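Local coordinates for coenzyme Q-binding protein COQ10 START domain-containing protein (PDB 3GGN) that is of unknown function but, as a START-like domain of the COQ10 and polyketide cyclase family, probably binds a hydrophobic ligand such as a quinone or lipid, at residues 51-54 / 59-62; 24-29 / 45-50; 17-22 / 142-147. One frame throughout, in Å; residues are numbered along the deposited sequence.

Interaction 1. Residues 51-54 / 59-62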
loop_
_atom_site.group_PDB
_atom_site.type_symbol
_atom_site.label_atom_id
_atom_site.label_comp_id
_atom_site.label_asym_id
_atom_site.label_seq_id
_atom_site.Cartn_x
_atom_site.Cartn_y
_atom_site.Cartn_z
ATOM N N VAL B 51 10.663 2.487 14.454
ATOM C CA VAL B 51 10.966 3.081 13.153
ATOM C C VAL B 51 12.397 2.725 12.738
ATOM O O VAL B 51 13.227 2.406 13.576
ATOM C CB VAL B 51 10.855 4.619 13.178
ATOM C CG1 VAL B 51 9.405 5.039 13.347
ATOM C CG2 VAL B 51 11.721 5.178 14.301
ATOM N N GLU B 52 12.671 2.793 11.438
ATOM C CA GLU B 52 13.995 2.482 10.903
ATOM C C GLU B 52 15.005 3.607 11.107
ATOM O O GLU B 52 14.895 4.673 10.503
ATOM C CB GLU B 52 13.885 2.155 9.414
ATOM C CG GLU B 52 13.395 0.748 9.142
ATOM C CD GLU B 52 14.399 -0.299 9.579
ATOM O OE1 GLU B 52 15.490 -0.361 8.974
ATOM O OE2 GLU B 52 14.104 -1.053 10.529
ATOM N N ALA B 53 15.996 3.360 11.957
ATOM C CA ALA B 53 17.026 4.352 12.239
ATOM C C ALA B 53 18.199 4.210 11.272
ATOM O O ALA B 53 18.489 3.115 10.790
ATOM C CB ALA B 53 17.513 4.204 13.676
ATOM N N PRO B 54 18.864 5.329 11.002
ATOM C CA PRO B 54 20.005 5.372 10.092
ATOM C C PRO B 54 21.066 4.330 10.438
ATOM O O PRO B 54 21.165 3.891 11.583
ATOM C CB PRO B 54 20.623 6.767 10.104
ATOM N N THR B 59 17.417 0.677 14.444
ATOM C CA THR B 59 15.989 0.641 14.744
ATOM C C THR B 59 15.737 1.305 16.095
ATOM O O THR B 59 16.374 0.960 17.089
ATOM C CB THR B 59 15.463 -0.810 14.813
ATOM O OG1 THR B 59 16.432 -1.701 14.248
ATOM C CG2 THR B 59 14.167 -0.938 14.029
ATOM N N VAL B 60 14.810 2.258 16.128
ATOM C CA VAL B 60 14.477 2.964 17.361
ATOM C C VAL B 60 13.016 2.724 17.742
ATOM O O VAL B 60 12.116 2.892 16.919
ATOM C CB VAL B 60 14.708 4.481 17.206
ATOM C CG1 VAL B 60 14.285 5.210 18.478
ATOM C CG2 VAL B 60 16.172 4.748 16.896
ATOM N N SER B 61 12.790 2.333 18.992
ATOM C CA SER B 61 11.439 2.069 19.473
ATOM C C SER B 61 11.149 2.771 20.794
ATOM O O SER B 61 12.053 3.141 21.541
ATOM C CB SER B 61 11.205 0.558 19.621
ATOM O OG SER B 61 11.836 0.036 20.774
ATOM N N TRP B 62 9.867 2.962 21.069
ATOM C CA TRP B 62 9.442 3.619 22.291
ATOM C C TRP B 62 8.039 3.138 22.616
ATOM O O TRP B 62 7.374 2.527 21.782
ATOM C CB TRP B 62 9.438 5.138 22.100
ATOM C CG TRP B 62 8.433 5.604 21.096
ATOM C CD1 TRP B 62 7.129 5.929 21.330
ATOM C CD2 TRP B 62 8.638 5.754 19.686
ATOM N NE1 TRP B 62 6.509 6.275 20.156
ATOM C CE2 TRP B 62 7.412 6.176 19.130
ATOM C CE3 TRP B 62 9.741 5.574 18.838
ATOM C CZ2 TRP B 62 7.252 6.421 17.760
ATOM C CZ3 TRP B 62 9.583 5.816 17.473
ATOM C CH2 TRP B 62 8.345 6.236 16.950
#
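Val51 and Val60 face each other as an antiparallel hydrogen-bonded pair near the turn of the beta hairpin formed by strands 46-52 and 59-70, part of the antiparallel sheet of this Bet v 1-like domain. The pairing rests on two reciprocal backbone bonds: Val51 N gives its hydrogen to Val60 O at 2.9 Å (162° at the hydrogen), and Val60 N returns one to Val51 O at 3.0 Å (163°). Their side chains lie on the same face of the sheet as Trp62, and the three pack unequally. Val51 CG2 sits 4.2 Å from Val60 CB, alongside its partner. The fuller contact is diagonal, with the indole of Trp62, which holds CG between backbone N and carbonyl carbon (chi1 65°). That torsion sends the six-membered ring toward Val51, whose two methyls meet the outer rim of the ring: CG2 lies in the ring plane, 3.9 Å from CZ3, while CG1 approaches CH2. The valine thus abuts the edge of the indole and does not cover its face; the ring of Trp49 also meets Trp62, and Leu36 touches Val51. Beyond the paired residues, where the hairpin opens into its loop, Ala53 turns its methyl toward strand 59-70, and CB comes to 3.5 Å from Val60 CG2, the branch of Val60 that stands beside the backbone N. On the other face, Glu52 and Thr59 run alongside one another, both leaving the sheet in the same direction. The Glu52 chain bends at its second torsion, and its carboxylate is engaged in a salt bridge with Arg37 of strand 36-41. The bend brings the carboxylate alongside the threonine methyl, Glu52 OE2 standing 3.5 Å from Thr59 CG2.

Interaction 2. Residues 24-29 / 45-50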
loop_
_atom_site.group_PDB
_atom_site.type_symbol
_atom_site.label_atom_id
_atom_site.label_comp_id
_atom_site.label_asym_id
_atom_site.label_seq_id
_atom_site.Cartn_x
_atom_site.Cartn_y
_atom_site.Cartn_z
ATOM N N ARG B 24 -7.815 2.085 13.633
ATOM C CA ARG B 24 -7.820 1.557 14.997
ATOM C C ARG B 24 -7.013 0.266 15.139
ATOM O O ARG B 24 -6.610 -0.100 16.248
ATOM C CB ARG B 24 -9.266 1.331 15.482
ATOM C CG ARG B 24 -9.372 0.932 16.958
ATOM C CD ARG B 24 -8.839 2.042 17.868
ATOM N NE ARG B 24 -8.851 1.705 19.298
ATOM C CZ ARG B 24 -8.009 0.864 19.894
ATOM N NH1 ARG B 24 -7.063 0.243 19.197
ATOM N NH2 ARG B 24 -8.088 0.663 21.207
ATOM N N ASP B 25 -6.796 -0.430 14.025
ATOM C CA ASP B 25 -6.016 -1.668 14.014
ATOM C C ASP B 25 -4.554 -1.221 14.044
ATOM O O ASP B 25 -3.899 -1.102 13.011
ATOM C CB ASP B 25 -6.339 -2.466 12.738
ATOM C CG ASP B 25 -5.328 -3.564 12.450
ATOM O OD1 ASP B 25 -4.752 -4.122 13.408
ATOM O OD2 ASP B 25 -5.115 -3.879 11.260
ATOM N N LEU B 26 -4.051 -0.973 15.250
ATOM C CA LEU B 26 -2.697 -0.464 15.418
ATOM C C LEU B 26 -1.585 -1.208 14.681
ATOM O O LEU B 26 -0.779 -0.586 13.996
ATOM C CB LEU B 26 -2.363 -0.349 16.915
ATOM C CG LEU B 26 -3.361 0.463 17.758
ATOM C CD1 LEU B 26 -2.835 0.630 19.175
ATOM C CD2 LEU B 26 -3.583 1.834 17.126
ATOM N N PRO B 27 -1.530 -2.547 14.796
ATOM C CA PRO B 27 -0.463 -3.273 14.098
ATOM C C PRO B 27 -0.451 -3.048 12.583
ATOM O O PRO B 27 0.576 -3.239 11.932
ATOM C CB PRO B 27 -0.734 -4.730 14.477
ATOM C CG PRO B 27 -1.369 -4.607 15.842
ATOM C CD PRO B 27 -2.334 -3.465 15.624
ATOM N N GLY B 28 -1.587 -2.638 12.024
ATOM C CA GLY B 28 -1.648 -2.397 10.591
ATOM C C GLY B 28 -1.290 -0.964 10.223
ATOM O O GLY B 28 -1.257 -0.598 9.044
ATOM N N LEU B 29 -1.017 -0.142 11.232
ATOM C CA LEU B 29 -0.685 1.258 10.982
ATOM C C LEU B 29 0.487 1.448 10.028
ATOM O O LEU B 29 0.482 2.376 9.226
ATOM C CB LEU B 29 -0.395 1.991 12.293
ATOM C CG LEU B 29 -1.620 2.404 13.120
ATOM C CD1 LEU B 29 -1.183 2.970 14.478
ATOM C CD2 LEU B 29 -2.407 3.435 12.336
ATOM N N LYS B 45 -4.513 0.252 26.358
ATOM C CA LYS B 45 -4.084 1.618 26.104
ATOM C C LYS B 45 -2.638 1.804 25.649
ATOM O O LYS B 45 -2.307 2.830 25.062
ATOM C CB LYS B 45 -4.348 2.463 27.355
ATOM C CG LYS B 45 -3.937 3.919 27.237
ATOM C CD LYS B 45 -4.622 4.780 28.292
ATOM C CE LYS B 45 -6.133 4.847 28.058
ATOM N NZ LYS B 45 -6.491 5.458 26.742
ATOM N N ARG B 46 -1.782 0.822 25.904
ATOM C CA ARG B 46 -0.375 0.951 25.536
ATOM C C ARG B 46 0.079 0.117 24.350
ATOM O O ARG B 46 -0.464 -0.953 24.068
ATOM C CB ARG B 46 0.517 0.617 26.732
ATOM C CG ARG B 46 0.352 1.535 27.931
ATOM C CD ARG B 46 1.271 1.071 29.049
ATOM N NE ARG B 46 1.002 -0.321 29.403
ATOM C CZ ARG B 46 1.937 -1.253 29.556
ATOM N NH1 ARG B 46 3.217 -0.950 29.387
ATOM N NH2 ARG B 46 1.589 -2.497 29.865
ATOM N N SER B 47 1.113 0.617 23.682
ATOM C CA SER B 47 1.686 -0.039 22.521
ATOM C C SER B 47 3.153 0.354 22.363
ATOM O O SER B 47 3.585 1.376 22.879
ATOM C CB SER B 47 0.889 0.338 21.264
ATOM O OG SER B 47 0.631 1.735 21.210
ATOM N N ARG B 48 3.915 -0.480 21.661
ATOM C CA ARG B 48 5.329 -0.237 21.411
ATOM C C ARG B 48 5.498 0.113 19.943
ATOM O O ARG B 48 5.093 -0.653 19.071
ATOM C CB ARG B 48 6.144 -1.491 21.723
ATOM C CG ARG B 48 7.632 -1.340 21.481
ATOM C CD ARG B 48 8.398 -1.814 22.705
ATOM N NE ARG B 48 7.948 -1.087 23.891
ATOM C CZ ARG B 48 8.240 -1.428 25.141
ATOM N NH1 ARG B 48 8.990 -2.496 25.380
ATOM N NH2 ARG B 48 7.777 -0.701 26.153
ATOM N N TRP B 49 6.097 1.266 19.676
ATOM C CA TRP B 49 6.312 1.721 18.311
ATOM C C TRP B 49 7.788 1.589 17.919
ATOM O O TRP B 49 8.671 1.662 18.770
ATOM C CB TRP B 49 5.860 3.178 18.187
ATOM C CG TRP B 49 4.379 3.379 18.394
ATOM C CD1 TRP B 49 3.622 2.904 19.426
ATOM C CD2 TRP B 49 3.485 4.110 17.546
ATOM N NE1 TRP B 49 2.307 3.288 19.269
ATOM C CE2 TRP B 49 2.197 4.030 18.123
ATOM C CE3 TRP B 49 3.646 4.827 16.355
ATOM C CZ2 TRP B 49 1.076 4.636 17.546
ATOM C CZ3 TRP B 49 2.529 5.432 15.780
ATOM C CH2 TRP B 49 1.261 5.331 16.379
ATOM N N THR B 50 8.041 1.400 16.626
ATOM C CA THR B 50 9.395 1.239 16.109
ATOM C C THR B 50 9.536 1.823 14.703
ATOM O O THR B 50 8.644 1.670 13.870
ATOM C CB THR B 50 9.776 -0.252 16.043
ATOM O OG1 THR B 50 9.518 -0.868 17.311
ATOM C CG2 THR B 50 11.253 -0.419 15.696
#
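Leu29 CD1 leans on the indole of Trp49 where the short 3-10 segment 26-28, between helices 16-24 and 29-32, faces strand 46-52; in this START-like fold the connection lies over the curved antiparallel sheet. The touch is oblique: CD1 is 3.9 Å from Trp49 CH2 and 4.2 Å from CZ2, so the methyl meets the benzo part of the indole. Leu29 reaches it with CG anti to its own carbonyl carbon (chi1 -78°), and the backbone holds the leucine in place through the bond from Leu29 N to Leu26 O at 2.8 Å. Leu26 brings its CD1 to 4.2 Å from Ser47 OG. Both leucines therefore present a CD1 methyl to the strand, one to the indole and the other toward a hydroxyl.

The strand residues are organised among themselves. Trp49 NE1 donates to Ser47 OG at 3.0 Å, with 150° at the hydrogen and the oxygen only 11° out of the indole plane. This bond satisfies the buried pyrrole N-H and opposes rotation of the ring, which also stacks on Trp77 and touches Leu36 and Val39. Leu26, too, rests on Val39, so strand 36-41 contributes to the same apolar layer. With an alanine here instead of Trp49, Leu29 would probably lose the indole it packs on, a gap would open beside Trp77, and the Ser47 hydroxyl would be deprived of its indole donor. Ser47 itself holds OG between its backbone N and carbonyl carbon, and from there the oxygen accepts the NE1 hydrogen, with the Leu26 CD1 methyl more loosely beside it.

Interaction 3. Residues 17-22 / 142-147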
loop_
_atom_site.group_PDB
_atom_site.type_symbol
_atom_site.label_atom_id
_atom_site.label_comp_id
_atom_site.label_asym_id
_atom_site.label_seq_id
_atom_site.Cartn_x
_atom_site.Cartn_y
_atom_site.Cartn_z
ATOM N N GLU B 17 -17.152 5.182 10.414
ATOM C CA GLU B 17 -16.885 3.964 11.179
ATOM C C GLU B 17 -15.921 3.027 10.455
ATOM O O GLU B 17 -14.979 2.503 11.053
ATOM C CB GLU B 17 -18.191 3.205 11.458
ATOM C CG GLU B 17 -19.144 3.870 12.450
ATOM C CD GLU B 17 -18.621 3.874 13.883
ATOM O OE1 GLU B 17 -17.998 2.871 14.296
ATOM O OE2 GLU B 17 -18.852 4.873 14.602
ATOM N N GLN B 18 -16.165 2.816 9.168
ATOM C CA GLN B 18 -15.324 1.933 8.376
ATOM C C GLN B 18 -13.874 2.400 8.346
ATOM O O GLN B 18 -12.962 1.616 8.593
ATOM C CB GLN B 18 -15.855 1.846 6.949
ATOM C CG GLN B 18 -15.089 0.885 6.065
ATOM C CD GLN B 18 -15.582 0.910 4.632
ATOM O OE1 GLN B 18 -16.792 0.900 4.379
ATOM N NE2 GLN B 18 -14.650 0.931 3.684
ATOM N N LEU B 19 -13.670 3.679 8.050
ATOM C CA LEU B 19 -12.324 4.249 7.971
ATOM C C LEU B 19 -11.639 4.212 9.328
ATOM O O LEU B 19 -10.439 3.927 9.423
ATOM C CB LEU B 19 -12.401 5.689 7.471
ATOM C CG LEU B 19 -13.088 5.814 6.112
ATOM C CD1 LEU B 19 -13.325 7.282 5.817
ATOM C CD2 LEU B 19 -12.238 5.155 5.016
ATOM N N TYR B 20 -12.404 4.518 10.371
ATOM C CA TYR B 20 -11.893 4.498 11.734
ATOM C C TYR B 20 -11.410 3.088 12.056
ATOM O O TYR B 20 -10.379 2.908 12.702
ATOM C CB TYR B 20 -12.998 4.890 12.719
ATOM C CG TYR B 20 -12.751 4.430 14.141
ATOM C CD1 TYR B 20 -12.087 5.245 15.065
ATOM C CD2 TYR B 20 -13.165 3.167 14.559
ATOM C CE1 TYR B 20 -11.845 4.805 16.373
ATOM C CE2 TYR B 20 -12.927 2.724 15.848
ATOM C CZ TYR B 20 -12.270 3.543 16.753
ATOM O OH TYR B 20 -12.065 3.092 18.042
ATOM N N ALA B 21 -12.163 2.098 11.585
ATOM C CA ALA B 21 -11.850 0.687 11.823
ATOM C C ALA B 21 -10.461 0.289 11.343
ATOM O O ALA B 21 -9.763 -0.480 12.010
ATOM C CB ALA B 21 -12.901 -0.191 11.160
ATOM N N VAL B 22 -10.058 0.802 10.186
ATOM C CA VAL B 22 -8.739 0.479 9.652
ATOM C C VAL B 22 -7.674 1.086 10.556
ATOM O O VAL B 22 -6.784 0.382 11.039
ATOM C CB VAL B 22 -8.556 1.025 8.209
ATOM C CG1 VAL B 22 -7.152 0.712 7.702
ATOM C CG2 VAL B 22 -9.602 0.407 7.280
ATOM N N ARG B 142 -7.586 5.800 -2.444
ATOM C CA ARG B 142 -7.778 4.955 -3.618
ATOM C C ARG B 142 -8.144 3.530 -3.239
ATOM O O ARG B 142 -9.064 2.942 -3.809
ATOM C CB ARG B 142 -6.502 4.940 -4.465
ATOM C CG ARG B 142 -6.500 3.929 -5.608
ATOM C CD ARG B 142 -5.182 3.998 -6.373
ATOM N NE ARG B 142 -5.091 2.969 -7.407
ATOM C CZ ARG B 142 -4.694 1.721 -7.187
ATOM N NH1 ARG B 142 -4.333 1.340 -5.964
ATOM N NH2 ARG B 142 -4.690 0.847 -8.183
ATOM N N GLU B 143 -7.417 2.975 -2.276
ATOM C CA GLU B 143 -7.654 1.608 -1.832
ATOM C C GLU B 143 -9.049 1.423 -1.266
ATOM O O GLU B 143 -9.734 0.449 -1.587
ATOM C CB GLU B 143 -6.600 1.207 -0.800
ATOM C CG GLU B 143 -5.229 0.973 -1.419
ATOM C CD GLU B 143 -4.138 0.759 -0.388
ATOM O OE1 GLU B 143 -4.363 -0.010 0.571
ATOM O OE2 GLU B 143 -3.053 1.357 -0.547
ATOM N N GLN B 144 -9.472 2.357 -0.423
ATOM C CA GLN B 144 -10.795 2.283 0.173
ATOM C C GLN B 144 -11.901 2.482 -0.859
ATOM O O GLN B 144 -12.857 1.712 -0.888
ATOM C CB GLN B 144 -10.939 3.325 1.287
ATOM C CG GLN B 144 -10.207 2.958 2.569
ATOM C CD GLN B 144 -10.803 1.741 3.249
ATOM O OE1 GLN B 144 -12.020 1.659 3.446
ATOM N NE2 GLN B 144 -9.953 0.794 3.620
ATOM N N GLU B 145 -11.766 3.503 -1.704
ATOM C CA GLU B 145 -12.780 3.790 -2.713
ATOM C C GLU B 145 -12.908 2.716 -3.790
ATOM O O GLU B 145 -13.943 2.623 -4.449
ATOM C CB GLU B 145 -12.527 5.159 -3.356
ATOM C CG GLU B 145 -12.415 6.288 -2.329
ATOM C CD GLU B 145 -12.658 7.667 -2.904
ATOM O OE1 GLU B 145 -12.307 7.903 -4.081
ATOM O OE2 GLU B 145 -13.189 8.524 -2.163
ATOM N N LEU B 146 -11.867 1.905 -3.970
ATOM C CA LEU B 146 -11.912 0.831 -4.960
ATOM C C LEU B 146 -12.347 -0.470 -4.300
ATOM O O LEU B 146 -12.888 -1.361 -4.955
ATOM C CB LEU B 146 -10.546 0.644 -5.620
ATOM C CG LEU B 146 -10.122 1.794 -6.542
ATOM C CD1 LEU B 146 -8.718 1.557 -7.063
ATOM C CD2 LEU B 146 -11.114 1.904 -7.690
ATOM N N GLY B 147 -12.107 -0.574 -2.997
ATOM C CA GLY B 147 -12.497 -1.765 -2.270
ATOM C C GLY B 147 -11.470 -2.880 -2.222
ATOM O O GLY B 147 -11.767 -3.963 -1.721
#
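Gln18 and Gln144 supply the polar part of this contact, a single side-chain hydrogen bond. Gln18 NE2 donates to Gln144 OE1 at 2.7 Å, short in length but bent to 142° at the hydrogen. Seen from the acceptor the approach is much straighter, since the angle C=O...donor is 168°. The oxygen stays close to the amide plane of Gln18, yet the two amides are strongly twisted against each other. Gln18 reaches across with an extended chain, whereas Gln144 bends at its second torsion, and the two chains run past one another with opposite headings.

Helices 16-24 and 130-146 are the elements brought together here. The long C-terminal helix is the one that, in the helix-grip fold of this family, lies across the sheet. The local axes remain 12.2 Å apart at an angle of 131° between their N-to-C directions, so side chains alone span the separation.

Van der Waals contacts from helix 16-24 accompany the bond. Leu19 CD2 lies 3.9 Å from Gln144 CG, and the same methyl is 3.8 Å from Gln144 OE1. About one turn further along the same helix, Val22 CG2 comes to 3.7 Å from Gln144 NE2. Leu19 and Val22 both also touch Phe140, one turn earlier on the C-terminal helix, and Leu19 also touches Thr102 and Val104 of strand 102-111. Away from this contact, Arg142 NH2 is hydrogen-bonded to the carbonyl oxygens of Pro30 and Leu36 of the second subunit.

How the interactions relate
Interactions 1 and 2 share strand 46-52 and stand with their centres about 15 Å apart; a probable backbone hydrogen bond, Trp49 N to Trp62 O at 2.8 Å, joins them directly. Interaction 3 is more remote: its centre is about 18 Å from that of interaction 2 and about 28 Å from that of interaction 1, with nearest atoms of interactions 1 and 3 about 17 Å apart, on opposite sides of the chain's centre. Segments 17-22 and 24-29 nearly follow one another in sequence, so the helical region leads from interaction 3 into interaction 2. In relatives the ligand cavity lies between sheet and long helix; of the three, the buried interaction 2 is the likeliest to lie near it.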